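Local structure of prefoldin beta subunit 2 (3AEI) at residues E24-M27 with K28-E31; E64-E67 with R68-V72; K81-E84 with K85-M88; Q10-L13 with Q14-T18; S39-S42 with E43-I46. The protein probably serves as a subunit of prefoldin, a chaperone whose coiled-coil arms hold unfolded proteins and pass them on to a group II chaperonin. One frame throughout, in Å; residues are numbered along the deposited sequence.

All five contacts are local, and none is a true core. Contacts 1, 4 and 5 lie at the surface, while contacts 2 and 3 are partly buried. Helix 2-37 carries contacts 4 and 1; helix 59-93 carries contacts 2 and 3. The antiparallel course of the two helices places contact 1 beside contact 2 and contact 4 beside contact 3, each pair joined by a salt bridge. Contact 5 differs in kind: a loop held by two waters and by an arginine whose guanidinium carries a lysine methylene over one face. Contacts 1, 2 and 5 touch a second subunit, contact 1 by packing, 2 and 5 also by polar bonds; contacts 3 and 4 touch no other chain.

Contact 1 of 5, residues E24-M27 with K28-E31; sequences ELKM and KELE
M27 and E31, four residues apart, are brought together by their first torsions: CG of M27 is anti to its own nitrogen (chi1 -175°), while CG of E31 lies beside its nitrogen, opposite the carbonyl carbon (chi1 -58°), which sends the glutamate back along the helix. The two chains cross aslant, with E31 OE2 3.9 Å from M27 CG, and E31 CG rests 3.1 Å from M27 O, the oxygen that also accepts the backbone bond from E31 N. Methionine suits the place, since its flexible chain can set a methylene against a carboxylate oxygen while bending away at the last torsion. K28, next to M27 in sequence, stretches back past E24, one turn earlier. Its CG passes 3.2 Å from E24 O, but K28 NZ and E24 OE1 stay 5.2 Å apart. A water fills the bridge, donating to E24 OE1 and accepting from K28 NZ at 2.8 Å each. The attraction of the opposite charges is thus probably softened by solvent, and E24 OE1 has a direct salt bridge to R20 besides. L25 and E29 also cross aslant; in one of two E29 conformers, so only tentatively, OE1 lies 3.4 Å from L25 CD1. This is an ordinary stretch of helix 2-37, hydrogen-bonded from each residue to the fourth before it. On one flank E24, K26, M27 and L30 lean on I77, Y73, K74 and S69 of helix 59-93, where E31 also pairs with R70; K26, E29 and L30 pack on S51, in the turn between strands 46-50 and 53-57 of a second subunit.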
# COMPACT_ATOMS: atom_id res chain seq x y z
N GLU A 24 -12.47 -6.00 7.70
CA GLU A 24 -12.32 -6.81 8.91
C GLU A 24 -10.85 -6.85 9.34
O GLU A 24 -10.54 -6.87 10.54
CB GLU A 24 -12.84 -8.24 8.68
CG GLU A 24 -14.30 -8.27 8.42
CD GLU A 24 -14.87 -9.67 8.25
OE1 GLU A 24 -14.24 -10.46 7.52
OE2 GLU A 24 -15.94 -9.96 8.85
N LEU A 25 -9.92 -6.88 8.37
CA LEU A 25 -8.52 -6.92 8.73
C LEU A 25 -8.11 -5.67 9.52
O LEU A 25 -7.44 -5.76 10.55
CB LEU A 25 -7.61 -7.06 7.48
CG LEU A 25 -6.10 -6.89 7.76
CD1 LEU A 25 -5.56 -7.99 8.68
CD2 LEU A 25 -5.38 -6.88 6.44
N LYS A 26 -8.53 -4.53 9.02
CA LYS A 26 -8.17 -3.28 9.67
C LYS A 26 -8.85 -3.24 11.02
O LYS A 26 -8.27 -2.82 12.00
CB LYS A 26 -8.60 -2.09 8.83
CG LYS A 26 -7.84 -1.93 7.52
CD LYS A 26 -8.39 -0.70 6.81
CE LYS A 26 -7.83 -0.56 5.42
NZ LYS A 26 -8.50 -1.48 4.47
N MET A 27 -10.08 -3.71 11.07
CA MET A 27 -10.78 -3.68 12.35
C MET A 27 -10.08 -4.55 13.41
O MET A 27 -9.88 -4.12 14.56
CB MET A 27 -12.26 -4.08 12.16
CG MET A 27 -13.05 -3.95 13.44
SD MET A 27 -14.75 -4.42 13.09
CE MET A 27 -14.61 -6.18 13.10
N LYS A 28 -9.65 -5.75 13.01
CA LYS A 28 -9.00 -6.68 13.91
C LYS A 28 -7.61 -6.15 14.33
O LYS A 28 -7.19 -6.38 15.45
CB LYS A 28 -8.81 -8.06 13.26
CG LYS A 28 -10.07 -8.86 13.01
CD LYS A 28 -9.71 -10.03 12.09
CE LYS A 28 -10.88 -10.91 11.70
NZ LYS A 28 -10.42 -11.95 10.69
N GLU A 29 -6.91 -5.47 13.42
CA GLU A 29 -5.60 -4.91 13.75
C GLU A 29 -5.77 -3.85 14.84
O GLU A 29 -4.96 -3.76 15.76
CB GLU A 29 -4.93 -4.32 12.51
CG GLU A 29 -4.49 -5.40 11.49
CD GLU A 29 -4.07 -4.85 10.13
OE1 GLU A 29 -3.32 -5.57 9.42
OE2 GLU A 29 -4.49 -3.73 9.75
N LEU A 30 -6.81 -3.02 14.74
CA LEU A 30 -7.03 -1.98 15.75
C LEU A 30 -7.45 -2.58 17.09
O LEU A 30 -7.05 -2.07 18.13
CB LEU A 30 -8.09 -0.95 15.30
CG LEU A 30 -7.70 -0.11 14.07
CD1 LEU A 30 -8.94 0.67 13.58
CD2 LEU A 30 -6.57 0.82 14.40
N GLU A 31 -8.24 -3.66 17.07
CA GLU A 31 -8.61 -4.34 18.33
C GLU A 31 -7.36 -4.94 19.00
O GLU A 31 -7.20 -4.86 20.22
CB GLU A 31 -9.68 -5.41 18.05
CG GLU A 31 -10.92 -4.77 17.40
CD GLU A 31 -11.99 -5.76 16.95
OE1 GLU A 31 -11.64 -6.87 16.50
OE2 GLU A 31 -13.19 -5.39 17.02
O HOH W 1 -11.78 -11.45 8.30

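Contact 2 of 5, residues E64-E67 with R68-V72; sequences EHIE and RSRLV. With SO4 (sulfate ion), chain C.
H65 O is gripped twice by S69, by its backbone N at 2.9 Å and by its hydroxyl OG at 3.0 Å, the two donors arriving from opposite faces of the carbonyl plane. Serine is apt here: its short side chain, with OG beside its own nitrogen (chi1 -71°), can fold back to the preceding turn of helix 59-93. The same OG lies over one face of the H65 ring, 3.1 Å from CE1. At the ring edge sits a sulfate, probably from the crystallisation liquor. H65 ND1 donates to its O2 at 2.8 Å and more weakly to its O3, and R68 NH1 adds a weak bond to O3. R68 also lies alongside E64; the E64 OE1 to R68 NH2 salt bridge is implausibly short and belongs to one of two R68 conformers, so its exact length is doubtful. E67 and R70, three residues apart, form a sounder salt bridge, OE2 to NH1 at 3.1 Å, with the carboxylate turned 74° from the guanidinium and its OE1 over one face. R70 NE is also held by E31, and E34 brings a like charge close to E67 OE2, which the arginine probably offsets. H65 NE2 bonds to D52 OD1 of a second subunit, so the ring ties helix 59-93 to that subunit. A leucine in place of H65 would probably leave both the sulfate and that aspartate without their imidazole partner. With acceptors at both nitrogens, the imidazole is likely to be positively charged, and together with R68 and R48, which also bonds the sulfate, it probably makes a cationic site for an anion.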
# COMPACT_ATOMS: atom_id res chain seq x y z
N GLU A 64 -9.84 6.24 21.64
CA GLU A 64 -10.99 6.89 20.99
C GLU A 64 -11.03 6.60 19.50
O GLU A 64 -12.09 6.26 18.93
CB GLU A 64 -10.93 8.39 21.23
CG GLU A 64 -11.52 8.80 22.55
CD GLU A 64 -11.51 10.30 22.76
OE1 GLU A 64 -11.73 11.05 21.78
OE2 GLU A 64 -11.30 10.72 23.92
N HIS A 65 -9.87 6.68 18.87
CA HIS A 65 -9.78 6.40 17.46
C HIS A 65 -10.16 4.93 17.18
O HIS A 65 -10.90 4.65 16.23
CB HIS A 65 -8.36 6.68 16.97
CG HIS A 65 -8.11 6.19 15.59
ND1 HIS A 65 -8.81 6.66 14.49
CD2 HIS A 65 -7.25 5.25 15.12
CE1 HIS A 65 -8.38 6.03 13.41
NE2 HIS A 65 -7.44 5.17 13.77
N ILE A 66 -9.67 4.02 18.00
CA ILE A 66 -9.96 2.62 17.79
C ILE A 66 -11.47 2.35 17.94
O ILE A 66 -12.08 1.70 17.09
CB ILE A 66 -9.18 1.75 18.77
CG1 ILE A 66 -7.67 1.86 18.46
CG2 ILE A 66 -9.64 0.28 18.64
CD1 ILE A 66 -6.77 1.28 19.51
N GLU A 67 -12.08 2.90 18.98
CA GLU A 67 -13.49 2.68 19.16
C GLU A 67 -14.35 3.29 18.06
O GLU A 67 -15.32 2.66 17.63
CB GLU A 67 -13.95 3.17 20.54
CG GLU A 67 -13.32 2.36 21.67
CD GLU A 67 -13.76 0.91 21.62
OE1 GLU A 67 -14.98 0.66 21.44
OE2 GLU A 67 -12.91 0.00 21.76
N ARG A 68 -14.02 4.49 17.60
CA ARG A 68 -14.82 5.08 16.55
C ARG A 68 -14.64 4.31 15.26
O ARG A 68 -15.59 4.04 14.55
CB ARG A 68 -14.44 6.54 16.31
CG ARG A 68 -14.66 7.46 17.52
CD ARG A 68 -14.54 8.93 17.12
NE ARG A 68 -14.35 9.82 18.26
CZ ARG A 68 -13.16 10.25 18.68
NH1 ARG A 68 -12.05 9.88 18.05
NH2 ARG A 68 -13.08 11.07 19.71
N SER A 69 -13.39 3.94 14.97
CA SER A 69 -13.10 3.22 13.73
C SER A 69 -13.81 1.88 13.72
O SER A 69 -14.34 1.45 12.69
CB SER A 69 -11.57 3.03 13.57
OG SER A 69 -10.93 4.26 13.29
N ARG A 70 -13.83 1.21 14.87
CA ARG A 70 -14.51 -0.08 14.93
C ARG A 70 -15.99 0.07 14.61
O ARG A 70 -16.59 -0.77 13.95
CB ARG A 70 -14.34 -0.74 16.29
CG ARG A 70 -13.00 -1.49 16.44
CD ARG A 70 -12.81 -2.01 17.86
NE ARG A 70 -13.98 -2.74 18.33
CZ ARG A 70 -14.16 -3.13 19.59
NH1 ARG A 70 -13.24 -2.85 20.51
NH2 ARG A 70 -15.27 -3.78 19.93
N LEU A 71 -16.58 1.16 15.08
CA LEU A 71 -18.00 1.39 14.81
C LEU A 71 -18.27 1.57 13.32
O LEU A 71 -19.20 0.99 12.77
CB LEU A 71 -18.45 2.63 15.58
CG LEU A 71 -19.93 2.91 15.73
CD1 LEU A 71 -20.68 1.63 16.10
CD2 LEU A 71 -20.09 3.98 16.79
N VAL A 72 -17.42 2.36 12.67
CA VAL A 72 -17.55 2.60 11.25
C VAL A 72 -17.32 1.27 10.53
O VAL A 72 -18.07 0.89 9.65
CB VAL A 72 -16.51 3.65 10.76
CG1 VAL A 72 -16.44 3.70 9.24
CG2 VAL A 72 -16.90 5.04 11.29
S SO4 C . -11.35 9.05 14.21
O1 SO4 C . -12.76 9.38 14.49
O2 SO4 C . -11.25 7.67 13.72
O3 SO4 C . -10.55 9.19 15.44
O4 SO4 C . -10.83 9.98 13.18

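Contact 3 of 5, residues K81-E84 with K85-M88; sequences KKRE and KEIM
E86 runs back along the outer side of the helix toward K82 and R83, extended beyond CG. Its CB lies 3.6 Å from R83 O; CG comes down 3.3 Å from K82 O, the carbonyl that takes the backbone N-H of E86; and CD stays near the same oxygen. At the tip the carboxylate divides its contacts: OE1 rests 3.9 Å from K82 CD, and OE2 3.8 Å from R83 CA. K82 and E86 run alongside each other in the same direction, yet no salt bridge closes, since K82 NZ and E86 OE1 stand 5.6 Å apart; the lysine bends twice and turns its amine to K79 O in a weak bond. Any attraction between the two charges is therefore probably weak. M88 does the opposite of E86 and curls: a bend at its last torsion (chi3 -79°) swings the methyl CE back to 3.2 Å from E84 O and 4.0 Å from E84 CB, a fold that the pliable thioether allows. K85 NZ forms a salt bridge with E89, one turn on. I87 sets CG1 3.4 Å from R83 O and brings CD1 against CD1 of I16. Isoleucine at the seam, flanked by charged chains that either form salt bridges to the facing helix (buried E84 to R20, R83 to E12) or lie exposed, is the pattern of an antiparallel two-helix coiled coil, the arm of a prefoldin subunit.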
# COMPACT_ATOMS: atom_id res chain seq x y z
N LYS A 81 -22.05 -7.82 4.60
CA LYS A 81 -22.39 -9.21 4.87
C LYS A 81 -23.88 -9.46 4.54
O LYS A 81 -24.25 -10.54 4.10
CB LYS A 81 -22.05 -9.60 6.32
CG LYS A 81 -20.52 -9.79 6.55
CD LYS A 81 -20.10 -10.26 7.95
CE LYS A 81 -20.29 -11.76 8.13
NZ LYS A 81 -19.67 -12.26 9.39
N LYS A 82 -24.72 -8.45 4.72
CA LYS A 82 -26.12 -8.66 4.41
C LYS A 82 -26.28 -8.76 2.87
O LYS A 82 -27.11 -9.55 2.40
CB LYS A 82 -26.97 -7.57 5.07
CG LYS A 82 -28.07 -7.01 4.23
CD LYS A 82 -27.50 -6.02 3.25
CE LYS A 82 -27.16 -4.68 3.88
NZ LYS A 82 -26.67 -3.74 2.83
N ARG A 83 -25.50 -8.00 2.11
CA ARG A 83 -25.55 -8.08 0.64
C ARG A 83 -25.00 -9.46 0.21
O ARG A 83 -25.53 -10.06 -0.73
CB ARG A 83 -24.72 -6.98 -0.05
CG ARG A 83 -25.38 -5.58 -0.16
CD ARG A 83 -24.48 -4.52 -0.87
NE ARG A 83 -24.25 -4.81 -2.29
CZ ARG A 83 -23.28 -4.29 -3.05
NH1 ARG A 83 -22.43 -3.42 -2.53
NH2 ARG A 83 -23.17 -4.65 -4.32
N GLU A 84 -23.97 -9.95 0.89
CA GLU A 84 -23.40 -11.27 0.54
C GLU A 84 -24.46 -12.34 0.81
O GLU A 84 -24.56 -13.33 0.10
CB GLU A 84 -22.19 -11.62 1.41
CG GLU A 84 -20.99 -10.73 1.24
CD GLU A 84 -19.88 -11.07 2.23
OE1 GLU A 84 -19.65 -12.27 2.49
OE2 GLU A 84 -19.23 -10.12 2.73
N LYS A 85 -25.23 -12.13 1.88
CA LYS A 85 -26.28 -13.05 2.30
C LYS A 85 -27.32 -13.18 1.19
O LYS A 85 -27.67 -14.30 0.78
CB LYS A 85 -26.92 -12.51 3.58
CG LYS A 85 -28.12 -13.29 4.11
CD LYS A 85 -27.71 -14.62 4.71
CE LYS A 85 -28.70 -15.07 5.79
NZ LYS A 85 -30.12 -15.09 5.32
N GLU A 86 -27.78 -12.04 0.70
CA GLU A 86 -28.79 -12.02 -0.37
C GLU A 86 -28.31 -12.77 -1.61
O GLU A 86 -29.04 -13.60 -2.18
CB GLU A 86 -29.11 -10.58 -0.75
CG GLU A 86 -29.70 -9.78 0.39
CD GLU A 86 -29.69 -8.27 0.14
OE1 GLU A 86 -30.30 -7.54 0.94
OE2 GLU A 86 -29.07 -7.83 -0.85
N ILE A 87 -27.09 -12.46 -2.04
CA ILE A 87 -26.52 -13.09 -3.22
C ILE A 87 -26.37 -14.60 -3.02
O ILE A 87 -26.73 -15.40 -3.91
CB ILE A 87 -25.15 -12.47 -3.59
CG1 ILE A 87 -25.33 -11.00 -3.96
CG2 ILE A 87 -24.51 -13.25 -4.75
CD1 ILE A 87 -23.98 -10.24 -4.04
N MET A 88 -25.86 -15.02 -1.87
CA MET A 88 -25.70 -16.45 -1.66
C MET A 88 -27.05 -17.15 -1.76
O MET A 88 -27.14 -18.29 -2.24
CB MET A 88 -25.02 -16.72 -0.31
CG MET A 88 -23.59 -16.24 -0.29
SD MET A 88 -22.73 -16.59 1.24
CE MET A 88 -23.34 -15.31 2.28

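Contact 4 of 5, residues Q10-L13 with Q14-T18; sequences QLEL and QQIRT
The two flat amides of Q14 and Q15 share one neighbour, the methyl CD2 of L11, which lies 3.9 Å from NE2 of each. Q14 runs alongside the leucine, and Q15 comes across it at a slant. The meeting is one of van der Waals contact, suited to an exposed helix side where glutamine sets its amide against a leucine methyl without hydrogen-bonding to it. Q15 is extended beyond CG and lays that CG 3.2 Å from L11 O, whereas Q14 turns sharply at its second torsion (chi2 -92°), which brings its amide back beside L11. A third flat group, the guanidinium of R17, ends a chain whose aliphatic part does the touching: R17 CD sits 4.0 Å from L13 CG, and R17 CG 3.4 Å from L13 O. That oxygen receives the R17 N-H at 2.8 Å, close to the line of the carbonyl bond. On the inner side, E12 and I16 run alongside each other, with E12 CG 4.0 Å from I16 CD1 and I16 CG1 3.2 Å from E12 O; the glutamate lends its methylenes to the nonpolar seam and sends OE2 across to R83 of helix 59-93. The whole stretch belongs to helix 2-37, near its start, and packs by this one flank against helix 59-93, where E12 touches I87, and I16 and R17 border E84.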
# COMPACT_ATOMS: atom_id res chain seq x y z
N GLN A 10 -21.75 -14.36 -8.87
CA GLN A 10 -20.49 -14.74 -8.27
C GLN A 10 -19.46 -13.63 -8.34
O GLN A 10 -18.67 -13.45 -7.41
CB GLN A 10 -19.95 -16.01 -8.94
CG GLN A 10 -20.80 -17.19 -8.66
CD GLN A 10 -20.44 -18.37 -9.57
OE1 GLN A 10 -19.85 -18.18 -10.64
NE2 GLN A 10 -20.80 -19.58 -9.14
N LEU A 11 -19.46 -12.91 -9.46
CA LEU A 11 -18.52 -11.80 -9.64
C LEU A 11 -18.83 -10.71 -8.60
O LEU A 11 -17.93 -10.15 -8.00
CB LEU A 11 -18.67 -11.20 -11.03
CG LEU A 11 -17.42 -10.81 -11.80
CD1 LEU A 11 -17.76 -9.58 -12.63
CD2 LEU A 11 -16.24 -10.51 -10.86
N GLU A 12 -20.12 -10.43 -8.41
CA GLU A 12 -20.53 -9.41 -7.46
C GLU A 12 -20.20 -9.83 -6.04
O GLU A 12 -19.71 -9.03 -5.24
CB GLU A 12 -22.03 -9.16 -7.57
CG GLU A 12 -22.48 -7.95 -6.77
CD GLU A 12 -23.97 -7.76 -6.80
OE1 GLU A 12 -24.65 -8.48 -7.56
OE2 GLU A 12 -24.46 -6.88 -6.05
N LEU A 13 -20.43 -11.11 -5.75
CA LEU A 13 -20.15 -11.62 -4.42
C LEU A 13 -18.66 -11.51 -4.10
O LEU A 13 -18.27 -11.09 -3.00
CB LEU A 13 -20.64 -13.06 -4.34
CG LEU A 13 -20.33 -13.80 -3.06
CD1 LEU A 13 -21.14 -13.18 -1.91
CD2 LEU A 13 -20.72 -15.28 -3.23
N GLN A 14 -17.80 -11.86 -5.06
CA GLN A 14 -16.37 -11.79 -4.81
C GLN A 14 -15.94 -10.35 -4.54
O GLN A 14 -15.11 -10.11 -3.66
CB GLN A 14 -15.58 -12.32 -6.02
CG GLN A 14 -14.05 -12.10 -5.89
CD GLN A 14 -13.55 -10.78 -6.50
OE1 GLN A 14 -12.97 -9.94 -5.81
NE2 GLN A 14 -13.76 -10.61 -7.81
N GLN A 15 -16.51 -9.40 -5.26
CA GLN A 15 -16.07 -8.03 -5.05
C GLN A 15 -16.49 -7.53 -3.69
O GLN A 15 -15.72 -6.81 -3.03
CB GLN A 15 -16.57 -7.14 -6.18
CG GLN A 15 -16.01 -7.58 -7.53
CD GLN A 15 -16.44 -6.67 -8.67
OE1 GLN A 15 -17.40 -5.92 -8.55
NE2 GLN A 15 -15.74 -6.77 -9.80
N ILE A 16 -17.69 -7.92 -3.26
CA ILE A 16 -18.19 -7.53 -1.94
C ILE A 16 -17.35 -8.19 -0.85
O ILE A 16 -16.99 -7.54 0.13
CB ILE A 16 -19.62 -7.97 -1.74
CG1 ILE A 16 -20.53 -7.19 -2.69
CG2 ILE A 16 -20.04 -7.73 -0.31
CD1 ILE A 16 -21.91 -7.83 -2.78
N ARG A 17 -17.06 -9.48 -1.02
CA ARG A 17 -16.26 -10.20 -0.04
C ARG A 17 -14.89 -9.57 0.11
O ARG A 17 -14.37 -9.46 1.22
CB ARG A 17 -16.08 -11.68 -0.44
CG ARG A 17 -17.26 -12.59 -0.13
CD ARG A 17 -17.07 -13.96 -0.75
NE ARG A 17 -15.87 -14.62 -0.25
CZ ARG A 17 -15.82 -15.31 0.88
NH1 ARG A 17 -16.91 -15.45 1.63
NH2 ARG A 17 -14.69 -15.88 1.27
N THR A 18 -14.29 -9.16 -1.01
CA THR A 18 -12.94 -8.56 -0.98
C THR A 18 -12.97 -7.26 -0.20
O THR A 18 -12.10 -7.02 0.63
CB THR A 18 -12.40 -8.34 -2.41
OG1 THR A 18 -12.08 -9.62 -2.94
CG2 THR A 18 -11.16 -7.49 -2.43

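Contact 5 of 5, residues S39-S42 with E43-I46; sequences SLKS and ERRI
S39 lies early in the loop that links helix 2-37 to strand 46-50 of the subunit's beta hairpin, and its hydroxyl comes within 3.6 Å of R44 NH2. The first torsion of S39 (chi1 66°) tucks OG between its nitrogen and carbonyl carbon, where it bonds to I36 O and also receives a proton from a water at 2.9 Å. Two residues on, K41 N donates to this water at 2.8 Å, and R44 NH2 reaches it more weakly. K41 then sends its chain across R44 at about a right angle, so that CD lies 3.8 Å above the centre of the guanidinium while the ammonium bends away from the like charge. Lysine serves here by its long nonpolar stem. S42 follows, its OG 2.9 Å from N of the poorly ordered E43. R44 also reaches out of the subunit: in a second subunit its NH2 pairs with E61 and its NH1 bonds to E56 O. Replacing R44 by an alanine would probably strip the lysine stem of its flat platform and leave E61 of that subunit without its cation. R44 NE, at the edge of the group, gives its N-H to a second water at 2.8 Å, which lies 2.7 Å from K41 O.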
# COMPACT_ATOMS: atom_id res chain seq x y z
N SER A 39 -2.68 -2.54 28.11
CA SER A 39 -1.99 -3.52 28.95
C SER A 39 -1.22 -2.83 30.08
O SER A 39 -1.20 -1.61 30.18
CB SER A 39 -1.07 -4.44 28.12
OG SER A 39 0.03 -3.78 27.54
N LEU A 40 -0.55 -3.62 30.91
CA LEU A 40 0.13 -3.05 32.06
C LEU A 40 1.36 -2.16 31.84
O LEU A 40 1.52 -1.18 32.57
CB LEU A 40 0.47 -4.18 33.01
CG LEU A 40 0.77 -3.84 34.47
CD1 LEU A 40 -0.46 -3.20 35.15
CD2 LEU A 40 1.15 -5.15 35.14
N LYS A 41 2.22 -2.49 30.88
CA LYS A 41 3.43 -1.69 30.65
C LYS A 41 3.09 -0.21 30.75
O LYS A 41 2.17 0.28 30.08
CB LYS A 41 4.07 -2.01 29.30
CG LYS A 41 5.33 -1.17 29.02
CD LYS A 41 6.13 -1.66 27.82
CE LYS A 41 7.30 -0.72 27.52
NZ LYS A 41 8.18 -0.54 28.71
N SER A 42 3.86 0.49 31.57
CA SER A 42 3.64 1.91 31.85
C SER A 42 3.72 2.89 30.70
O SER A 42 2.80 3.66 30.46
CB SER A 42 4.59 2.38 32.96
OG SER A 42 5.94 2.32 32.54
N GLU A 43 4.83 2.88 29.97
CA GLU A 43 4.97 3.82 28.89
C GLU A 43 5.14 3.23 27.51
O GLU A 43 6.05 2.44 27.26
CB GLU A 43 6.13 4.77 29.17
CG GLU A 43 5.73 6.21 29.49
CD GLU A 43 4.65 6.32 30.57
OE1 GLU A 43 3.45 6.24 30.23
OE2 GLU A 43 5.01 6.49 31.76
N ARG A 44 4.21 3.60 26.63
CA ARG A 44 4.28 3.21 25.24
C ARG A 44 3.84 4.43 24.48
O ARG A 44 2.70 4.92 24.65
CB ARG A 44 3.29 2.10 24.83
CG ARG A 44 3.58 0.69 25.34
CD ARG A 44 2.46 -0.27 24.89
NE ARG A 44 2.53 -1.55 25.62
CZ ARG A 44 3.33 -2.57 25.30
NH1 ARG A 44 4.15 -2.49 24.25
NH2 ARG A 44 3.32 -3.66 26.03
N ARG A 45 4.73 4.92 23.63
CA ARG A 45 4.40 6.04 22.78
C ARG A 45 3.50 5.48 21.68
O ARG A 45 3.60 4.31 21.33
CB ARG A 45 5.68 6.62 22.17
CG ARG A 45 6.55 7.37 23.19
CD ARG A 45 7.62 8.16 22.43
NE ARG A 45 8.60 8.82 23.28
CZ ARG A 45 8.52 10.08 23.68
NH1 ARG A 45 7.48 10.83 23.33
NH2 ARG A 45 9.49 10.60 24.43
N ILE A 46 2.60 6.32 21.18
CA ILE A 46 1.69 5.91 20.11
C ILE A 46 1.67 7.02 19.05
O ILE A 46 1.69 8.23 19.36
CB ILE A 46 0.25 5.72 20.62
CG1 ILE A 46 0.22 4.69 21.78
CG2 ILE A 46 -0.62 5.21 19.49
CD1 ILE A 46 -1.09 4.79 22.66
O HOH W 2 2.31 -4.62 29.06
O HOH W 3 1.05 -0.56 27.73